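Probable quinone reductase Qor (NADPH:quinone reductase) (Zeta-crystallin homolog protein) (Mycobacterium tuberculosis, PDB 4RVU) binds NADPH and probably uses it to pass electrons to quinone substrates, as a member of the medium-chain dehydrogenase/reductase family. Local coordinates at residues 125-130 with 285-290; 131-136 with 160-165; 150-155 with 218-223. One frame throughout, in Å; residues are numbered along the deposited sequence.

All three contacts are buried, and each also reaches NADPH. Contacts 1 and 2 share helix 120-140: its residues 125-130 meet helix 280-295 and its residues 131-136 meet helix 157-168, and neither interface has a hydrogen bond across it. H134 of contact 2 is tied to helix 280-295 of contact 1. Contact 3 lies in the parallel sheet of the Rossmann fold, about 18 Å from contact 1 centre to centre, and is held by main-chain bonds between two parallel strands, with side chains packing on both faces. It joins contact 2 through Y221, whose OH bonds to L136 O. Apolar helix packing in contacts 1 and 2 contrasts with sheet hydrogen bonding in contact 3.

Contact 1 (125-130 with 285-290); sequences SALLKG and WRAAEL. With NDP (NADPH dihydro-nicotinamide-adenine-dinucleotide phosphate), chain E.
Segments 125-130 and 285-290 run at 126° to each other, their axes 10.3 Å apart at closest, with L290 directed at G130. The contact, all buried, packs helix 280-295 on the face of helix 120-140 away from NADPH. Both methyls of L290 do the touching: CD1 rests on G130 CA at 3.8 Å, and CD2 lies 3.6 Å from A126 O. With CG anti to the backbone N (chi1 173°), the branched end reaches the groove between A126 and G130. G130, lacking a side chain, suits the place by offering its bare CA. L127 leans in obliquely, its CD1 4.1 Å from L290 CD2 and 4.4 Å from CB of the small A287. On the cofactor side, L128 CD2 meets NADPH C5N at 3.5 Å, while K129 NZ forms a salt bridge with E66 and a hydrogen bond with N44. The interface thus rests on shape and the hydrophobic effect, without a hydrogen bond across it, the K129 amine being satisfied away from L127 and L290.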
loop_
_atom_site.group_PDB
_atom_site.type_symbol
_atom_site.label_atom_id
_atom_site.label_comp_id
_atom_site.label_asym_id
_atom_site.label_seq_id
_atom_site.Cartn_x
_atom_site.Cartn_y
_atom_site.Cartn_z
ATOM N N SER A 125 -3.334 -18.730 23.143
ATOM C CA SER A 125 -3.297 -19.180 21.760
ATOM C C SER A 125 -3.880 -18.111 20.846
ATOM O O SER A 125 -3.546 -18.045 19.665
ATOM C CB SER A 125 -4.118 -20.457 21.595
ATOM O OG SER A 125 -3.464 -21.575 22.161
ATOM N N ALA A 126 -4.753 -17.278 21.402
ATOM C CA ALA A 126 -5.654 -16.459 20.589
ATOM C C ALA A 126 -5.281 -14.989 20.475
ATOM O O ALA A 126 -5.501 -14.385 19.425
ATOM C CB ALA A 126 -7.085 -16.583 21.109
ATOM N N LEU A 127 -4.755 -14.388 21.539
ATOM C CA LEU A 127 -4.663 -12.919 21.577
ATOM C C LEU A 127 -3.744 -12.252 20.553
ATOM O O LEU A 127 -4.214 -11.465 19.738
ATOM C CB LEU A 127 -4.338 -12.390 22.983
ATOM C CG LEU A 127 -4.527 -10.862 23.025
ATOM C CD1 LEU A 127 -6.013 -10.473 22.950
ATOM C CD2 LEU A 127 -3.851 -10.194 24.222
ATOM N N LEU A 128 -2.441 -12.521 20.596
ATOM C CA LEU A 128 -1.533 -11.826 19.670
ATOM C C LEU A 128 -1.920 -12.115 18.229
ATOM O O LEU A 128 -2.030 -11.202 17.402
ATOM C CB LEU A 128 -0.068 -12.226 19.909
ATOM C CG LEU A 128 0.986 -11.344 19.212
ATOM C CD1 LEU A 128 2.303 -11.340 19.991
ATOM C CD2 LEU A 128 1.243 -11.785 17.775
ATOM N N LYS A 129 -2.139 -13.387 17.927
ATOM C CA LYS A 129 -2.456 -13.772 16.563
ATOM C C LYS A 129 -3.868 -13.331 16.148
ATOM O O LYS A 129 -4.103 -12.968 14.982
ATOM C CB LYS A 129 -2.256 -15.271 16.401
ATOM C CG LYS A 129 -0.805 -15.718 16.591
ATOM C CD LYS A 129 -0.777 -17.246 16.725
ATOM C CE LYS A 129 0.298 -17.760 17.673
ATOM N NZ LYS A 129 0.358 -17.109 19.029
ATOM N N GLY A 130 -4.801 -13.348 17.097
ATOM C CA GLY A 130 -6.160 -12.902 16.840
ATOM C C GLY A 130 -6.293 -11.403 16.630
ATOM O O GLY A 130 -7.078 -10.960 15.773
ATOM N N TRP A 285 -10.866 -2.365 21.747
ATOM C CA TRP A 285 -11.825 -2.572 20.674
ATOM C C TRP A 285 -11.538 -3.861 19.921
ATOM O O TRP A 285 -12.434 -4.690 19.735
ATOM C CB TRP A 285 -11.820 -1.364 19.728
ATOM C CG TRP A 285 -12.472 -1.632 18.405
ATOM C CD1 TRP A 285 -13.758 -2.039 18.193
ATOM C CD2 TRP A 285 -11.871 -1.498 17.107
ATOM N NE1 TRP A 285 -13.989 -2.176 16.847
ATOM C CE2 TRP A 285 -12.851 -1.845 16.159
ATOM C CE3 TRP A 285 -10.602 -1.117 16.662
ATOM C CZ2 TRP A 285 -12.595 -1.826 14.778
ATOM C CZ3 TRP A 285 -10.351 -1.097 15.297
ATOM C CH2 TRP A 285 -11.343 -1.451 14.372
ATOM N N ARG A 286 -10.287 -4.039 19.495
ATOM C CA ARG A 286 -9.895 -5.258 18.791
ATOM C C ARG A 286 -10.022 -6.513 19.660
ATOM O O ARG A 286 -10.477 -7.563 19.195
ATOM C CB ARG A 286 -8.464 -5.133 18.254
ATOM C CG ARG A 286 -8.248 -3.916 17.342
ATOM C CD ARG A 286 -6.991 -4.064 16.491
ATOM N NE ARG A 286 -6.673 -2.817 15.790
ATOM C CZ ARG A 286 -7.155 -2.470 14.602
ATOM N NH1 ARG A 286 -6.802 -1.308 14.057
ATOM N NH2 ARG A 286 -7.984 -3.273 13.952
ATOM N N ALA A 287 -9.606 -6.412 20.918
ATOM C CA ALA A 287 -9.681 -7.554 21.830
ATOM C C ALA A 287 -11.137 -7.972 22.042
ATOM O O ALA A 287 -11.462 -9.161 22.041
ATOM C CB ALA A 287 -9.014 -7.223 23.151
ATOM N N ALA A 288 -12.013 -6.992 22.212
ATOM C CA ALA A 288 -13.444 -7.269 22.369
ATOM C C ALA A 288 -14.061 -7.923 21.129
ATOM O O ALA A 288 -14.830 -8.883 21.255
ATOM C CB ALA A 288 -14.198 -5.997 22.748
ATOM N N GLU A 289 -13.744 -7.416 19.935
ATOM C CA GLU A 289 -14.245 -8.047 18.713
ATOM C C GLU A 289 -13.697 -9.471 18.571
ATOM O O GLU A 289 -14.402 -10.368 18.107
ATOM C CB GLU A 289 -13.950 -7.200 17.460
ATOM C CG GLU A 289 -14.553 -5.790 17.496
ATOM C CD GLU A 289 -14.933 -5.244 16.109
ATOM O OE1 GLU A 289 -14.345 -5.676 15.089
ATOM O OE2 GLU A 289 -15.826 -4.366 16.044
ATOM N N LEU A 290 -12.446 -9.687 18.978
ATOM C CA LEU A 290 -11.889 -11.049 18.984
ATOM C C LEU A 290 -12.648 -11.993 19.921
ATOM O O LEU A 290 -13.011 -13.111 19.533
ATOM C CB LEU A 290 -10.400 -11.035 19.352
ATOM C CG LEU A 290 -9.720 -12.398 19.552
ATOM C CD1 LEU A 290 -9.709 -13.214 18.260
ATOM C CD2 LEU A 290 -8.304 -12.218 20.085
HETATM P PA NDP E . 2.783 -19.910 12.080
HETATM O O1A NDP E . 2.072 -20.708 13.136
HETATM O O2A NDP E . 2.033 -19.466 10.857
HETATM O O5B NDP E . 4.089 -20.723 11.616
HETATM C C5B NDP E . 4.789 -20.344 10.435
HETATM C C4B NDP E . 4.238 -21.167 9.282
HETATM O O4B NDP E . 4.673 -20.650 8.024
HETATM C C3B NDP E . 4.739 -22.599 9.333
HETATM O O3B NDP E . 3.891 -23.430 10.125
HETATM C C2B NDP E . 4.744 -23.018 7.877
HETATM O O2B NDP E . 3.553 -23.721 7.550
HETATM C C1B NDP E . 4.818 -21.718 7.089
HETATM N N9A NDP E . 6.145 -21.678 6.432
HETATM C C8A NDP E . 6.365 -21.623 5.108
HETATM N N7A NDP E . 7.692 -21.620 4.836
HETATM C C5A NDP E . 8.345 -21.685 6.007
HETATM C C6A NDP E . 9.761 -21.721 6.438
HETATM N N6A NDP E . 10.762 -21.686 5.532
HETATM N N1A NDP E . 10.015 -21.791 7.762
HETATM C C2A NDP E . 9.022 -21.827 8.668
HETATM N N3A NDP E . 7.719 -21.799 8.349
HETATM C C4A NDP E . 7.321 -21.728 7.058
HETATM O O3 NDP E . 3.442 -18.629 12.786
HETATM P PN NDP E . 2.549 -17.494 13.484
HETATM O O1N NDP E . 1.096 -17.851 13.322
HETATM O O2N NDP E . 3.129 -17.236 14.850
HETATM O O5D NDP E . 2.853 -16.211 12.568
HETATM C C5D NDP E . 2.550 -16.228 11.176
HETATM C C4D NDP E . 3.390 -15.186 10.454
HETATM O O4D NDP E . 2.873 -13.883 10.715
HETATM C C3D NDP E . 4.818 -15.188 10.959
HETATM O O3D NDP E . 5.681 -14.955 9.848
HETATM C C2D NDP E . 4.896 -14.012 11.908
HETATM O O2D NDP E . 6.208 -13.447 11.893
HETATM C C1D NDP E . 3.864 -13.058 11.327
HETATM N N1N NDP E . 3.210 -12.198 12.315
HETATM C C2N NDP E . 3.152 -10.887 12.071
HETATM C C3N NDP E . 2.536 -10.002 12.944
HETATM C C7N NDP E . 2.515 -8.541 12.609
HETATM O O7N NDP E . 1.917 -7.772 13.340
HETATM N N7N NDP E . 3.147 -8.126 11.512
HETATM C C4N NDP E . 1.887 -10.492 14.216
HETATM C C5N NDP E . 2.009 -11.938 14.357
HETATM C C6N NDP E . 2.653 -12.726 13.410
HETATM P P2B NDP E . 3.443 -24.563 6.185
HETATM O O1X NDP E . 4.665 -24.165 5.408
HETATM O O2X NDP E . 3.440 -25.997 6.631
HETATM O O3X NDP E . 2.142 -24.121 5.580
#

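Contact 2 (131-136 with 160-165); sequences LTAHYL and LILTQW. With NDP (NADPH dihydro-nicotinamide-adenine-dinucleotide phosphate), chain E.
A133 faces I161, L162 and W165 where helix 120-140 packs on helix 157-168, the helix that follows the first strand of the Rossmann fold. The short axes are 9.1 Å apart and inclined at 48°. The tight part centres on A133, whose small side chain allows the backbones to come close: its CB meets I161 CG2 at 3.6 Å, and L162 CD2 lies 3.7 Å from A133 CA. Both are branch methyls, slim enough to pack closely round an alanine. L162 also reaches L136, the two side chains crossing at about a right angle with their CD1 atoms 4.0 Å apart.

The other flank is aromatic. H134 CG stands anti to the backbone N (chi1 -176°), which brings H134 CD2 to 3.5 Å from W165 CH2. That indole carbon lies at the imidazole edge, near its plane, and the H134 and W165 rings meet obliquely, at 58°. Histidine suits this border because its carbon edge can pack while its nitrogens bond elsewhere: NE2 with E289 and ND1 with R286.

On the looser, partly exposed side, L160 and Q164 do not join the contact. There Q164 NE2 bonds back to L160 O from above the carbonyl plane, while Q164 N uses the opposite face.

Helix 120-140 turns another side to NADPH. T132 OG1, hydrogen-bonded to L128 O one turn earlier, touches without bonding C4N, the hydride-carrying carbon, at 3.1 Å. Y135 OH donates a 2.7 Å hydrogen bond to the carboxamide O7N, which sits at the edge of the phenol ring, in its plane.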
loop_
_atom_site.group_PDB
_atom_site.type_symbol
_atom_site.label_atom_id
_atom_site.label_comp_id
_atom_site.label_asym_id
_atom_site.label_seq_id
_atom_site.Cartn_x
_atom_site.Cartn_y
_atom_site.Cartn_z
ATOM N N LEU A 131 -5.541 -10.620 17.404
ATOM C CA LEU A 131 -5.485 -9.164 17.202
ATOM C C LEU A 131 -4.899 -8.887 15.830
ATOM O O LEU A 131 -5.300 -7.944 15.135
ATOM C CB LEU A 131 -4.643 -8.477 18.288
ATOM C CG LEU A 131 -5.159 -8.456 19.729
ATOM C CD1 LEU A 131 -4.069 -7.957 20.691
ATOM C CD2 LEU A 131 -6.397 -7.577 19.841
ATOM N N THR A 132 -3.944 -9.715 15.425
ATOM C CA THR A 132 -3.329 -9.560 14.109
ATOM C C THR A 132 -4.326 -9.880 12.998
ATOM O O THR A 132 -4.461 -9.110 12.055
ATOM C CB THR A 132 -2.079 -10.426 13.976
ATOM O OG1 THR A 132 -1.128 -10.025 14.975
ATOM C CG2 THR A 132 -1.455 -10.274 12.593
ATOM N N ALA A 133 -5.033 -11.001 13.109
ATOM C CA ALA A 133 -6.074 -11.311 12.130
ATOM C C ALA A 133 -7.116 -10.194 12.081
ATOM O O ALA A 133 -7.562 -9.801 11.001
ATOM C CB ALA A 133 -6.728 -12.661 12.432
ATOM N N HIS A 134 -7.484 -9.655 13.242
ATOM C CA HIS A 134 -8.467 -8.575 13.276
ATOM C C HIS A 134 -7.999 -7.374 12.463
ATOM O O HIS A 134 -8.726 -6.889 11.592
ATOM C CB HIS A 134 -8.763 -8.122 14.707
ATOM C CG HIS A 134 -9.837 -7.085 14.795
ATOM N ND1 HIS A 134 -9.587 -5.734 14.651
ATOM C CD2 HIS A 134 -11.175 -7.199 14.984
ATOM C CE1 HIS A 134 -10.720 -5.065 14.766
ATOM N NE2 HIS A 134 -11.700 -5.931 14.967
ATOM N N TYR A 135 -6.796 -6.876 12.745
ATOM C CA TYR A 135 -6.361 -5.663 12.053
ATOM C C TYR A 135 -6.152 -5.934 10.560
ATOM O O TYR A 135 -6.396 -5.063 9.715
ATOM C CB TYR A 135 -5.154 -4.979 12.748
ATOM C CG TYR A 135 -3.746 -5.488 12.435
ATOM C CD1 TYR A 135 -3.186 -5.318 11.167
ATOM C CD2 TYR A 135 -2.952 -6.054 13.432
ATOM C CE1 TYR A 135 -1.910 -5.750 10.879
ATOM C CE2 TYR A 135 -1.661 -6.483 13.158
ATOM C CZ TYR A 135 -1.149 -6.323 11.878
ATOM O OH TYR A 135 0.132 -6.736 11.575
ATOM N N LEU A 136 -5.730 -7.151 10.236
ATOM C CA LEU A 136 -5.529 -7.518 8.832
ATOM C C LEU A 136 -6.850 -7.502 8.060
ATOM O O LEU A 136 -6.896 -7.009 6.927
ATOM C CB LEU A 136 -4.840 -8.885 8.717
ATOM C CG LEU A 136 -3.336 -8.945 9.002
ATOM C CD1 LEU A 136 -2.820 -10.390 9.036
ATOM C CD2 LEU A 136 -2.532 -8.098 8.009
ATOM N N LEU A 160 -5.023 -19.933 10.511
ATOM C CA LEU A 160 -6.299 -20.554 10.839
ATOM C C LEU A 160 -7.300 -19.507 11.329
ATOM O O LEU A 160 -8.491 -19.613 11.060
ATOM C CB LEU A 160 -6.115 -21.664 11.886
ATOM C CG LEU A 160 -5.424 -22.942 11.419
ATOM C CD1 LEU A 160 -5.075 -23.794 12.644
ATOM C CD2 LEU A 160 -6.335 -23.721 10.473
ATOM N N ILE A 161 -6.823 -18.493 12.048
ATOM C CA ILE A 161 -7.725 -17.453 12.536
ATOM C C ILE A 161 -8.219 -16.583 11.376
ATOM O O ILE A 161 -9.414 -16.274 11.290
ATOM C CB ILE A 161 -7.084 -16.582 13.653
ATOM C CG1 ILE A 161 -6.739 -17.453 14.867
ATOM C CG2 ILE A 161 -8.061 -15.498 14.108
ATOM C CD1 ILE A 161 -5.968 -16.707 15.979
ATOM N N LEU A 162 -7.304 -16.206 10.484
ATOM C CA LEU A 162 -7.679 -15.446 9.285
ATOM C C LEU A 162 -8.738 -16.190 8.482
ATOM O O LEU A 162 -9.731 -15.601 8.036
ATOM C CB LEU A 162 -6.455 -15.166 8.397
ATOM C CG LEU A 162 -5.543 -14.022 8.840
ATOM C CD1 LEU A 162 -4.239 -14.037 8.064
ATOM C CD2 LEU A 162 -6.254 -12.677 8.661
ATOM N N THR A 163 -8.530 -17.491 8.314
ATOM C CA THR A 163 -9.390 -18.299 7.453
ATOM C C THR A 163 -10.795 -18.386 8.031
ATOM O O THR A 163 -11.776 -18.090 7.339
ATOM C CB THR A 163 -8.789 -19.685 7.249
ATOM O OG1 THR A 163 -7.528 -19.534 6.582
ATOM C CG2 THR A 163 -9.706 -20.569 6.410
ATOM N N GLN A 164 -10.887 -18.722 9.318
ATOM C CA GLN A 164 -12.183 -18.810 9.970
ATOM C C GLN A 164 -12.916 -17.489 9.965
ATOM O O GLN A 164 -14.111 -17.435 9.653
ATOM C CB GLN A 164 -12.022 -19.279 11.408
ATOM C CG GLN A 164 -11.474 -20.678 11.553
ATOM C CD GLN A 164 -11.319 -21.046 13.010
ATOM O OE1 GLN A 164 -12.293 -21.395 13.678
ATOM N NE2 GLN A 164 -10.095 -20.943 13.522
ATOM N N TRP A 165 -12.200 -16.425 10.322
ATOM C CA TRP A 165 -12.827 -15.125 10.513
ATOM C C TRP A 165 -13.301 -14.562 9.176
ATOM O O TRP A 165 -14.433 -14.091 9.065
ATOM C CB TRP A 165 -11.857 -14.153 11.186
ATOM C CG TRP A 165 -12.538 -13.116 12.021
ATOM C CD1 TRP A 165 -13.840 -12.702 11.924
ATOM C CD2 TRP A 165 -11.962 -12.386 13.116
ATOM N NE1 TRP A 165 -14.099 -11.742 12.882
ATOM C CE2 TRP A 165 -12.967 -11.538 13.627
ATOM C CE3 TRP A 165 -10.695 -12.362 13.696
ATOM C CZ2 TRP A 165 -12.742 -10.684 14.713
ATOM C CZ3 TRP A 165 -10.472 -11.513 14.774
ATOM C CH2 TRP A 165 -11.491 -10.684 15.268
HETATM P PA NDP E . 2.783 -19.910 12.080
HETATM O O1A NDP E . 2.072 -20.708 13.136
HETATM O O2A NDP E . 2.033 -19.466 10.857
HETATM O O5B NDP E . 4.089 -20.723 11.616
HETATM C C5B NDP E . 4.789 -20.344 10.435
HETATM C C4B NDP E . 4.238 -21.167 9.282
HETATM O O4B NDP E . 4.673 -20.650 8.024
HETATM C C3B NDP E . 4.739 -22.599 9.333
HETATM O O3B NDP E . 3.891 -23.430 10.125
HETATM C C2B NDP E . 4.744 -23.018 7.877
HETATM O O2B NDP E . 3.553 -23.721 7.550
HETATM C C1B NDP E . 4.818 -21.718 7.089
HETATM N N9A NDP E . 6.145 -21.678 6.432
HETATM C C8A NDP E . 6.365 -21.623 5.108
HETATM N N7A NDP E . 7.692 -21.620 4.836
HETATM C C5A NDP E . 8.345 -21.685 6.007
HETATM C C6A NDP E . 9.761 -21.721 6.438
HETATM N N6A NDP E . 10.762 -21.686 5.532
HETATM N N1A NDP E . 10.015 -21.791 7.762
HETATM C C2A NDP E . 9.022 -21.827 8.668
HETATM N N3A NDP E . 7.719 -21.799 8.349
HETATM C C4A NDP E . 7.321 -21.728 7.058
HETATM O O3 NDP E . 3.442 -18.629 12.786
HETATM P PN NDP E . 2.549 -17.494 13.484
HETATM O O1N NDP E . 1.096 -17.851 13.322
HETATM O O2N NDP E . 3.129 -17.236 14.850
HETATM O O5D NDP E . 2.853 -16.211 12.568
HETATM C C5D NDP E . 2.550 -16.228 11.176
HETATM C C4D NDP E . 3.390 -15.186 10.454
HETATM O O4D NDP E . 2.873 -13.883 10.715
HETATM C C3D NDP E . 4.818 -15.188 10.959
HETATM O O3D NDP E . 5.681 -14.955 9.848
HETATM C C2D NDP E . 4.896 -14.012 11.908
HETATM O O2D NDP E . 6.208 -13.447 11.893
HETATM C C1D NDP E . 3.864 -13.058 11.327
HETATM N N1N NDP E . 3.210 -12.198 12.315
HETATM C C2N NDP E . 3.152 -10.887 12.071
HETATM C C3N NDP E . 2.536 -10.002 12.944
HETATM C C7N NDP E . 2.515 -8.541 12.609
HETATM O O7N NDP E . 1.917 -7.772 13.340
HETATM N N7N NDP E . 3.147 -8.126 11.512
HETATM C C4N NDP E . 1.887 -10.492 14.216
HETATM C C5N NDP E . 2.009 -11.938 14.357
HETATM C C6N NDP E . 2.653 -12.726 13.410
HETATM P P2B NDP E . 3.443 -24.563 6.185
HETATM O O1X NDP E . 4.665 -24.165 5.408
HETATM O O2X NDP E . 3.440 -25.997 6.631
HETATM O O3X NDP E . 2.142 -24.121 5.580
#

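Contact 3 (150-155 with 218-223). With NDP (NADPH dihydro-nicotinamide-adenine-dinucleotide phosphate), chain E.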
loop_
_atom_site.group_PDB
_atom_site.type_symbol
_atom_site.label_atom_id
_atom_site.label_comp_id
_atom_site.label_asym_id
_atom_site.label_seq_id
_atom_site.Cartn_x
_atom_site.Cartn_y
_atom_site.Cartn_z
ATOM N N LEU A 150 -6.242 -14.571 -0.566
ATOM C CA LEU A 150 -5.243 -15.632 -0.431
ATOM C C LEU A 150 -4.543 -15.499 0.919
ATOM O O LEU A 150 -4.084 -14.408 1.293
ATOM C CB LEU A 150 -4.218 -15.540 -1.573
ATOM C CG LEU A 150 -2.949 -16.390 -1.502
ATOM C CD1 LEU A 150 -3.302 -17.873 -1.492
ATOM C CD2 LEU A 150 -2.031 -16.069 -2.657
ATOM N N VAL A 151 -4.478 -16.605 1.656
ATOM C CA VAL A 151 -3.810 -16.637 2.956
ATOM C C VAL A 151 -2.756 -17.735 2.945
ATOM O O VAL A 151 -3.094 -18.924 2.935
ATOM C CB VAL A 151 -4.821 -16.943 4.083
ATOM C CG1 VAL A 151 -4.107 -17.081 5.430
ATOM C CG2 VAL A 151 -5.883 -15.857 4.162
ATOM N N HIS A 152 -1.487 -17.348 2.942
ATOM C CA HIS A 152 -0.407 -18.330 2.994
ATOM C C HIS A 152 -0.312 -18.959 4.384
ATOM O O HIS A 152 -0.775 -18.368 5.367
ATOM C CB HIS A 152 0.921 -17.682 2.598
ATOM C CG HIS A 152 0.999 -17.305 1.151
ATOM N ND1 HIS A 152 0.920 -18.235 0.133
ATOM C CD2 HIS A 152 1.155 -16.099 0.549
ATOM C CE1 HIS A 152 1.024 -17.619 -1.032
ATOM N NE2 HIS A 152 1.168 -16.321 -0.808
ATOM N N ALA A 153 0.283 -20.153 4.464
ATOM C CA ALA A 153 0.398 -20.899 5.723
ATOM C C ALA A 153 -0.945 -21.008 6.437
ATOM O O ALA A 153 -1.083 -20.623 7.612
ATOM C CB ALA A 153 1.452 -20.254 6.639
ATOM N N GLY A 154 -1.926 -21.556 5.720
ATOM C CA GLY A 154 -3.299 -21.624 6.192
ATOM C C GLY A 154 -3.504 -22.395 7.488
ATOM O O GLY A 154 -4.515 -22.197 8.159
ATOM N N ALA A 155 -2.560 -23.263 7.856
ATOM C CA ALA A 155 -2.719 -24.070 9.073
ATOM C C ALA A 155 -1.803 -23.603 10.198
ATOM O O ALA A 155 -1.620 -24.314 11.178
ATOM C CB ALA A 155 -2.507 -25.559 8.789
ATOM N N GLN A 218 -8.835 -10.170 -4.085
ATOM C CA GLN A 218 -8.922 -8.774 -3.644
ATOM C C GLN A 218 -7.788 -8.398 -2.688
ATOM O O GLN A 218 -7.418 -7.218 -2.569
ATOM C CB GLN A 218 -10.282 -8.477 -3.000
ATOM C CG GLN A 218 -11.377 -8.126 -4.000
ATOM C CD GLN A 218 -11.794 -9.305 -4.851
ATOM O OE1 GLN A 218 -12.072 -10.393 -4.334
ATOM N NE2 GLN A 218 -11.830 -9.104 -6.170
ATOM N N ALA A 219 -7.246 -9.396 -1.995
ATOM C CA ALA A 219 -6.129 -9.179 -1.078
ATOM C C ALA A 219 -5.339 -10.466 -0.879
ATOM O O ALA A 219 -5.900 -11.560 -0.926
ATOM C CB ALA A 219 -6.630 -8.661 0.257
ATOM N N VAL A 220 -4.039 -10.333 -0.653
ATOM C CA VAL A 220 -3.232 -11.470 -0.220
ATOM C C VAL A 220 -2.721 -11.180 1.177
ATOM O O VAL A 220 -2.177 -10.106 1.429
ATOM C CB VAL A 220 -2.007 -11.675 -1.121
ATOM C CG1 VAL A 220 -1.110 -12.781 -0.541
ATOM C CG2 VAL A 220 -2.439 -12.015 -2.538
ATOM N N TYR A 221 -2.901 -12.126 2.089
ATOM C CA TYR A 221 -2.281 -12.026 3.397
ATOM C C TYR A 221 -1.087 -12.962 3.420
ATOM O O TYR A 221 -1.246 -14.181 3.507
ATOM C CB TYR A 221 -3.301 -12.362 4.488
ATOM C CG TYR A 221 -4.442 -11.365 4.523
ATOM C CD1 TYR A 221 -4.260 -10.092 5.057
ATOM C CD2 TYR A 221 -5.690 -11.690 4.010
ATOM C CE1 TYR A 221 -5.301 -9.164 5.084
ATOM C CE2 TYR A 221 -6.744 -10.774 4.043
ATOM C CZ TYR A 221 -6.540 -9.521 4.583
ATOM O OH TYR A 221 -7.591 -8.626 4.609
ATOM N N ASP A 222 0.108 -12.383 3.313
ATOM C CA ASP A 222 1.345 -13.152 3.165
ATOM C C ASP A 222 2.213 -13.026 4.410
ATOM O O ASP A 222 2.808 -11.969 4.677
ATOM C CB ASP A 222 2.097 -12.691 1.901
ATOM C CG ASP A 222 3.334 -13.532 1.596
ATOM O OD1 ASP A 222 4.025 -13.988 2.529
ATOM O OD2 ASP A 222 3.643 -13.715 0.399
ATOM N N GLY A 223 2.275 -14.105 5.188
ATOM C CA GLY A 223 3.100 -14.128 6.389
ATOM C C GLY A 223 4.342 -14.984 6.209
ATOM O O GLY A 223 5.055 -15.285 7.171
HETATM P PA NDP E . 2.783 -19.910 12.080
HETATM O O1A NDP E . 2.072 -20.708 13.136
HETATM O O2A NDP E . 2.033 -19.466 10.857
HETATM O O5B NDP E . 4.089 -20.723 11.616
HETATM C C5B NDP E . 4.789 -20.344 10.435
HETATM C C4B NDP E . 4.238 -21.167 9.282
HETATM O O4B NDP E . 4.673 -20.650 8.024
HETATM C C3B NDP E . 4.739 -22.599 9.333
HETATM O O3B NDP E . 3.891 -23.430 10.125
HETATM C C2B NDP E . 4.744 -23.018 7.877
HETATM O O2B NDP E . 3.553 -23.721 7.550
HETATM C C1B NDP E . 4.818 -21.718 7.089
HETATM N N9A NDP E . 6.145 -21.678 6.432
HETATM C C8A NDP E . 6.365 -21.623 5.108
HETATM N N7A NDP E . 7.692 -21.620 4.836
HETATM C C5A NDP E . 8.345 -21.685 6.007
HETATM C C6A NDP E . 9.761 -21.721 6.438
HETATM N N6A NDP E . 10.762 -21.686 5.532
HETATM N N1A NDP E . 10.015 -21.791 7.762
HETATM C C2A NDP E . 9.022 -21.827 8.668
HETATM N N3A NDP E . 7.719 -21.799 8.349
HETATM C C4A NDP E . 7.321 -21.728 7.058
HETATM O O3 NDP E . 3.442 -18.629 12.786
HETATM P PN NDP E . 2.549 -17.494 13.484
HETATM O O1N NDP E . 1.096 -17.851 13.322
HETATM O O2N NDP E . 3.129 -17.236 14.850
HETATM O O5D NDP E . 2.853 -16.211 12.568
HETATM C C5D NDP E . 2.550 -16.228 11.176
HETATM C C4D NDP E . 3.390 -15.186 10.454
HETATM O O4D NDP E . 2.873 -13.883 10.715
HETATM C C3D NDP E . 4.818 -15.188 10.959
HETATM O O3D NDP E . 5.681 -14.955 9.848
HETATM C C2D NDP E . 4.896 -14.012 11.908
HETATM O O2D NDP E . 6.208 -13.447 11.893
HETATM C C1D NDP E . 3.864 -13.058 11.327
HETATM N N1N NDP E . 3.210 -12.198 12.315
HETATM C C2N NDP E . 3.152 -10.887 12.071
HETATM C C3N NDP E . 2.536 -10.002 12.944
HETATM C C7N NDP E . 2.515 -8.541 12.609
HETATM O O7N NDP E . 1.917 -7.772 13.340
HETATM N N7N NDP E . 3.147 -8.126 11.512
HETATM C C4N NDP E . 1.887 -10.492 14.216
HETATM C C5N NDP E . 2.009 -11.938 14.357
HETATM C C6N NDP E . 2.653 -12.726 13.410
HETATM P P2B NDP E . 3.443 -24.563 6.185
HETATM O O1X NDP E . 4.665 -24.165 5.408
HETATM O O2X NDP E . 3.440 -25.997 6.631
HETATM O O3X NDP E . 2.142 -24.121 5.580
HETATM O O HOH W 1 0.190 -15.939 5.748
#
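L150 and Y221 join neighbouring parallel strands of the Rossmann sheet through a nearly straight bond, Y221 N to L150 O at 2.7 Å. On either side of it, L150 N donates to A219 O and H152 N to Y221 O. L150 and V220 lie side by side on one sheet face, CD2 to CG1 4.0 Å, while V151 CG2 touches Y221 CD2 on the other. Beta-branched V151 and V220 suit extended backbone, and with L150 they give the buried sheet apolar faces.

Where the strands end, the chemistry turns polar. H152 CD2 lies 3.4 Å from D222 OD2, the ring and carboxylate planes 63° apart. S232 OG bonds to both H152 NE2 and D222 OD2, T176 holds H152 ND1, and the amides of V224 and G225 take D222 OD1, fixing both groups. One water gives hydrogens to H152 O and Y221 O and accepts from G223 N at 2.8 Å, bridging the strand ends as they part.

G223 O then accepts from O3D of the nicotinamide ribose at 2.8 Å, and A153 CB approaches O4B of the adenosine ribose at 3.5 Å. Main-chain bonding probably helps to set the strand ends, and through them the loops that meet both riboses of NADPH.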